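Local coordinates for protein nitroalkane oxidase (PDB 3MKH) that oxidises nitroalkanes to aldehydes or ketones with bound FAD and molecular oxygen, releasing nitrite and hydrogen peroxide, at residues D178-D183 and V211-L216; D217-G222 and N247-T252. All coordinates share one frame; numbering follows the deposited sequence.

Contact 1 (D178-D183 and V211-L216); sequences DFKGCD and VTRADL
Arg213 grips Asp178 end-on, one nitrogen to each carboxylate oxygen. The salt bridge ties the loop before strand 184-191 to the first turn of helix 213-219, in the middle beta domain of the acyl-CoA dehydrogenase fold. Arg213 NH2 reaches Asp178 OD2 at 2.9 Å in a nearly straight bond (170°). Arg213 NH1 meets Asp178 OD1 at 3.0 Å. Both oxygens use their syn lone pairs. The carboxylate and guanidinium planes are still 31° apart. Arg213 NH1 gives a second bond, to the carbonyl of Gly181, 3.0 Å to O and in the carbonyl plane. Arg213 NE pairs with Asp217, so all three guanidinium nitrogens are engaged. Lys180 CB lies over one guanidinium face, offset toward its rim. CG of Arg213 is anti to the backbone N (chi1 174°), and a bend at chi2 leads the chain past the Gly181 carbonyl. With an alanine here, the Asp178 carboxylate would probably lose its countercharge and the Gly181 carbonyl this donor, leaving the loop less firmly held. Asp178 OD1 also closes an Asx turn by accepting from Lys180 N, which comes from above the carboxylate plane. Gly181 has backbone angles that call for glycine, and a side chain there would run into Leu216 CD1. Thr212 and Asp215 form a capping box at the helix start: Asp215 N donates to Thr212 OG1, and Thr212 N donates to Asp215 OD2 at 3.0 Å. Asp183 OD2 accepts from Leu129 N, outside the contact, while Asp183 O takes a weak bond from Arg213 N. One water donates to both Cys182 O, at 2.9 Å, and Val211 O, at 2.8 Å.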
loop_
_atom_site.group_PDB
_atom_site.type_symbol
_atom_site.label_atom_id
_atom_site.label_comp_id
_atom_site.label_asym_id
_atom_site.label_seq_id
_atom_site.Cartn_x
_atom_site.Cartn_y
_atom_site.Cartn_z
ATOM N N ASP A 178 8.598 26.558 33.987
ATOM C CA ASP A 178 8.256 26.276 35.380
ATOM C C ASP A 178 6.786 25.861 35.519
ATOM O O ASP A 178 6.264 25.740 36.631
ATOM C CB ASP A 178 8.599 27.467 36.286
ATOM C CG ASP A 178 7.721 28.683 36.038
ATOM O OD1 ASP A 178 6.859 28.650 35.125
ATOM O OD2 ASP A 178 7.905 29.686 36.765
ATOM N N PHE A 179 6.122 25.670 34.377
ATOM C CA PHE A 179 4.753 25.179 34.349
ATOM C C PHE A 179 3.718 26.170 34.880
ATOM O O PHE A 179 2.590 25.798 35.171
ATOM C CB PHE A 179 4.668 23.830 35.079
ATOM C CG PHE A 179 5.571 22.789 34.484
ATOM C CD1 PHE A 179 5.605 22.605 33.109
ATOM C CD2 PHE A 179 6.396 22.018 35.280
ATOM C CE1 PHE A 179 6.446 21.662 32.548
ATOM C CE2 PHE A 179 7.235 21.066 34.723
ATOM C CZ PHE A 179 7.254 20.896 33.349
ATOM N N LYS A 180 4.084 27.437 34.975
ATOM C CA LYS A 180 3.120 28.437 35.409
ATOM C C LYS A 180 2.761 29.412 34.286
ATOM O O LYS A 180 2.214 30.487 34.534
ATOM C CB LYS A 180 3.639 29.176 36.650
ATOM C CG LYS A 180 3.735 28.279 37.886
ATOM C CD LYS A 180 4.155 29.091 39.112
ATOM C CE LYS A 180 4.419 28.193 40.316
ATOM N NZ LYS A 180 3.312 27.213 40.548
ATOM N N GLY A 181 3.085 29.030 33.051
ATOM C CA GLY A 181 2.711 29.811 31.884
ATOM C C GLY A 181 3.896 30.340 31.101
ATOM O O GLY A 181 4.849 30.894 31.661
ATOM N N CYS A 182 3.848 30.173 29.788
ATOM C CA CYS A 182 4.974 30.604 28.966
ATOM C C CYS A 182 4.982 32.133 28.800
ATOM O O CYS A 182 4.048 32.819 29.226
ATOM C CB CYS A 182 4.938 29.897 27.605
ATOM S SG CYS A 182 3.619 30.487 26.499
ATOM N N ASP A 183 6.031 32.660 28.175
ATOM C CA ASP A 183 6.150 34.107 27.938
ATOM C C ASP A 183 5.060 34.687 27.049
ATOM O O ASP A 183 4.546 35.774 27.319
ATOM C CB ASP A 183 7.509 34.429 27.317
ATOM C CG ASP A 183 8.666 33.913 28.155
ATOM O OD1 ASP A 183 9.327 34.734 28.823
ATOM O OD2 ASP A 183 8.915 32.685 28.143
ATOM N N VAL A 211 -1.729 36.082 25.499
ATOM C CA VAL A 211 -1.636 35.948 26.948
ATOM C C VAL A 211 -0.164 35.787 27.327
ATOM O O VAL A 211 0.494 34.819 26.924
ATOM C CB VAL A 211 -2.428 34.724 27.475
ATOM C CG1 VAL A 211 -2.214 34.555 28.988
ATOM C CG2 VAL A 211 -3.909 34.869 27.155
ATOM N N THR A 212 0.351 36.732 28.109
ATOM C CA THR A 212 1.753 36.706 28.508
ATOM C C THR A 212 1.868 36.168 29.924
ATOM O O THR A 212 0.886 36.143 30.668
ATOM C CB THR A 212 2.402 38.113 28.461
ATOM O OG1 THR A 212 1.824 38.952 29.477
ATOM C CG2 THR A 212 2.198 38.752 27.100
ATOM N N ARG A 213 3.065 35.736 30.296
ATOM C CA ARG A 213 3.296 35.328 31.678
ATOM C C ARG A 213 2.987 36.491 32.641
ATOM O O ARG A 213 2.430 36.280 33.711
ATOM C CB ARG A 213 4.723 34.811 31.867
ATOM C CG ARG A 213 5.080 34.492 33.317
ATOM C CD ARG A 213 4.075 33.543 34.001
ATOM N NE ARG A 213 4.628 33.142 35.298
ATOM C CZ ARG A 213 5.456 32.113 35.469
ATOM N NH1 ARG A 213 5.777 31.342 34.436
ATOM N NH2 ARG A 213 5.950 31.845 36.671
ATOM N N ALA A 214 3.316 37.715 32.236
ATOM C CA ALA A 214 2.979 38.900 33.035
ATOM C C ALA A 214 1.467 39.032 33.270
ATOM O O ALA A 214 1.046 39.373 34.373
ATOM C CB ALA A 214 3.541 40.158 32.396
ATOM N N ASP A 215 0.657 38.762 32.244
ATOM C CA ASP A 215 -0.801 38.728 32.395
ATOM C C ASP A 215 -1.217 37.691 33.432
ATOM O O ASP A 215 -2.045 37.962 34.304
ATOM C CB ASP A 215 -1.491 38.380 31.074
ATOM C CG ASP A 215 -1.387 39.491 30.030
ATOM O OD1 ASP A 215 -1.517 40.683 30.376
ATOM O OD2 ASP A 215 -1.195 39.158 28.842
ATOM N N LEU A 216 -0.656 36.490 33.317
ATOM C CA LEU A 216 -0.999 35.396 34.225
ATOM C C LEU A 216 -0.663 35.745 35.664
ATOM O O LEU A 216 -1.456 35.492 36.562
ATOM C CB LEU A 216 -0.314 34.086 33.808
ATOM C CG LEU A 216 -0.793 33.558 32.450
ATOM C CD1 LEU A 216 -0.067 32.289 32.074
ATOM C CD2 LEU A 216 -2.310 33.321 32.449
HETATM O O HOH W 1 1.197 32.588 28.516
#

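Contact 2 (D217-G222 and N247-T252); sequences DRNGEG and NVRVPT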
loop_
_atom_site.group_PDB
_atom_site.type_symbol
_atom_site.label_atom_id
_atom_site.label_comp_id
_atom_site.label_asym_id
_atom_site.label_seq_id
_atom_site.Cartn_x
_atom_site.Cartn_y
_atom_site.Cartn_z
ATOM N N ASP A 217 0.506 36.336 35.878
ATOM C CA ASP A 217 0.944 36.691 37.230
ATOM C C ASP A 217 0.043 37.788 37.790
ATOM O O ASP A 217 -0.293 37.793 38.972
ATOM C CB ASP A 217 2.390 37.204 37.224
ATOM C CG ASP A 217 3.414 36.116 36.911
ATOM O OD1 ASP A 217 3.076 34.908 36.955
ATOM O OD2 ASP A 217 4.580 36.485 36.641
ATOM N N ARG A 218 -0.337 38.725 36.934
ATOM C CA ARG A 218 -1.190 39.831 37.349
ATOM C C ARG A 218 -2.562 39.310 37.784
ATOM O O ARG A 218 -3.134 39.773 38.773
ATOM C CB ARG A 218 -1.313 40.856 36.212
ATOM C CG ARG A 218 -2.306 41.974 36.466
ATOM C CD ARG A 218 -2.244 43.001 35.337
ATOM N NE ARG A 218 -2.360 42.377 34.019
ATOM C CZ ARG A 218 -3.513 41.991 33.480
ATOM N NH1 ARG A 218 -4.650 42.163 34.148
ATOM N NH2 ARG A 218 -3.528 41.432 32.275
ATOM N N ASN A 219 -3.080 38.335 37.046
ATOM C CA ASN A 219 -4.354 37.715 37.374
ATOM C C ASN A 219 -4.350 36.848 38.634
ATOM O O ASN A 219 -5.416 36.522 39.154
ATOM C CB ASN A 219 -4.875 36.903 36.189
ATOM C CG ASN A 219 -5.547 37.767 35.157
ATOM O OD1 ASN A 219 -6.733 38.068 35.266
ATOM N ND2 ASN A 219 -4.791 38.183 34.151
ATOM N N GLY A 220 -3.167 36.452 39.097
ATOM C CA GLY A 220 -3.028 35.767 40.375
ATOM C C GLY A 220 -3.263 34.263 40.402
ATOM O O GLY A 220 -3.543 33.643 39.375
ATOM N N GLU A 221 -3.154 33.677 41.596
ATOM C CA GLU A 221 -3.256 32.224 41.771
ATOM C C GLU A 221 -4.525 31.649 41.147
ATOM O O GLU A 221 -5.604 32.239 41.239
ATOM C CB GLU A 221 -3.231 31.843 43.254
ATOM C CG GLU A 221 -2.129 32.488 44.070
ATOM C CD GLU A 221 -2.214 32.112 45.545
ATOM O OE1 GLU A 221 -1.524 32.757 46.369
ATOM O OE2 GLU A 221 -2.980 31.176 45.880
ATOM N N GLY A 222 -4.390 30.486 40.521
ATOM C CA GLY A 222 -5.534 29.813 39.941
ATOM C C GLY A 222 -5.871 30.229 38.521
ATOM O O GLY A 222 -6.703 29.595 37.875
ATOM N N ASN A 247 -10.655 32.666 34.306
ATOM C CA ASN A 247 -10.856 34.113 34.397
ATOM C C ASN A 247 -9.593 34.935 34.178
ATOM O O ASN A 247 -9.234 35.791 34.994
ATOM C CB ASN A 247 -11.548 34.487 35.708
ATOM C CG ASN A 247 -13.004 34.042 35.737
ATOM O OD1 ASN A 247 -13.511 33.608 36.776
ATOM N ND2 ASN A 247 -13.678 34.130 34.593
ATOM N N VAL A 248 -8.929 34.673 33.057
ATOM C CA VAL A 248 -7.732 35.403 32.698
ATOM C C VAL A 248 -8.133 36.689 31.994
ATOM O O VAL A 248 -8.636 36.657 30.870
ATOM C CB VAL A 248 -6.835 34.576 31.760
ATOM C CG1 VAL A 248 -5.650 35.427 31.278
ATOM C CG2 VAL A 248 -6.349 33.308 32.463
ATOM N N ARG A 249 -7.896 37.822 32.646
ATOM C CA ARG A 249 -8.314 39.101 32.091
ATOM C C ARG A 249 -7.148 39.833 31.446
ATOM O O ARG A 249 -6.083 39.977 32.048
ATOM C CB ARG A 249 -8.937 39.973 33.187
ATOM C CG ARG A 249 -10.132 39.316 33.865
ATOM C CD ARG A 249 -10.814 40.253 34.870
ATOM N NE ARG A 249 -12.092 39.707 35.336
ATOM C CZ ARG A 249 -12.207 38.771 36.278
ATOM N NH1 ARG A 249 -11.120 38.271 36.853
ATOM N NH2 ARG A 249 -13.408 38.329 36.643
ATOM N N VAL A 250 -7.358 40.308 30.221
ATOM C CA VAL A 250 -6.317 41.047 29.524
ATOM C C VAL A 250 -6.885 42.314 28.876
ATOM O O VAL A 250 -8.065 42.371 28.518
ATOM C CB VAL A 250 -5.623 40.178 28.444
ATOM C CG1 VAL A 250 -4.946 38.970 29.090
ATOM C CG2 VAL A 250 -6.624 39.750 27.374
ATOM N N PRO A 251 -6.041 43.332 28.732
ATOM C CA PRO A 251 -6.478 44.585 28.111
ATOM C C PRO A 251 -6.699 44.383 26.615
ATOM O O PRO A 251 -6.309 43.352 26.039
ATOM C CB PRO A 251 -5.317 45.544 28.400
ATOM C CG PRO A 251 -4.112 44.646 28.549
ATOM C CD PRO A 251 -4.634 43.376 29.180
ATOM N N THR A 252 -7.329 45.357 25.980
ATOM C CA THR A 252 -7.735 45.191 24.595
ATOM C C THR A 252 -6.545 45.176 23.637
ATOM O O THR A 252 -6.639 44.630 22.542
ATOM C CB THR A 252 -8.757 46.265 24.177
ATOM O OG1 THR A 252 -8.193 47.560 24.403
ATOM C CG2 THR A 252 -10.042 46.118 24.987
#
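The carbonyl oxygen of Arg249 is gripped by two side chains from the end of helix 213-219. Arg218 NH2 donates to Arg249 O at 2.9 Å, in the carbonyl plane. Arg218 NH1 adds a weak bond to the same oxygen. Asn219 ND2 donates to Arg249 O at 3.1 Å and almost dead straight (177°), with the acceptor lying in the plane of the Asn219 amide. The other end of that amide takes the backbone N-H of the same residue: Arg249 N lies 2.9 Å from Asn219 OD1. This donor stands above the plane of the Asn219 side-chain carbonyl, 40° out of it, so the bond is straight at the hydrogen but does not follow a lone pair. Both backbone polar groups of Arg249 are thus met by one side-chain amide, and these two bonds fix which way round it sits. Asn219 ND2 has a further partner in Asp215 O, one turn back in the helix. The strand is 242-251 of the middle beta domain of this member of the acyl-CoA dehydrogenase family. It pairs with strand 161-168 through Val248 and Val250, and Asn247 and Val248 face Ile164 in a G1 beta bulge. The Arg249 backbone points its N-H and C=O to the helix end. Arg218 runs extended from its CA until a bend at chi3 (51°) turns the guanidinium back to the strand. There Arg218 NH2 also pairs with the carboxylate of Asp215, and Pro251 CD packs 3.8 Å from this nitrogen. Beside the amide, Arg249 CB lies 3.6 Å from Asn219 OD1, and Val248 CG1 is 4.1 Å from Asn219 ND2. Gly220 then leaves the helix with positive phi.

Contacts 1 and 2 follow one another along the chain and share helix 213-219, with centres about 10 Å apart. Contact 1 anchors the start of the helix to a loop, and contact 2 its end to strand 242-251; both contacts reach the same mixed sheet. Salt bridges run between them: Arg213 with Asp217, and Asp215 with Arg218. Packing joins them too. Asp215 CG lies 3.7 Å from Val250 CG1, and Leu216 CD2 is 4.0 Å from Val248 CG2. Neither contact lines the flavin site directly. Contact 1 is the nearer: the side chain of Cys182 is about 10 Å from the FAD and about 6 Å from that of Val133, an FAD-binding residue.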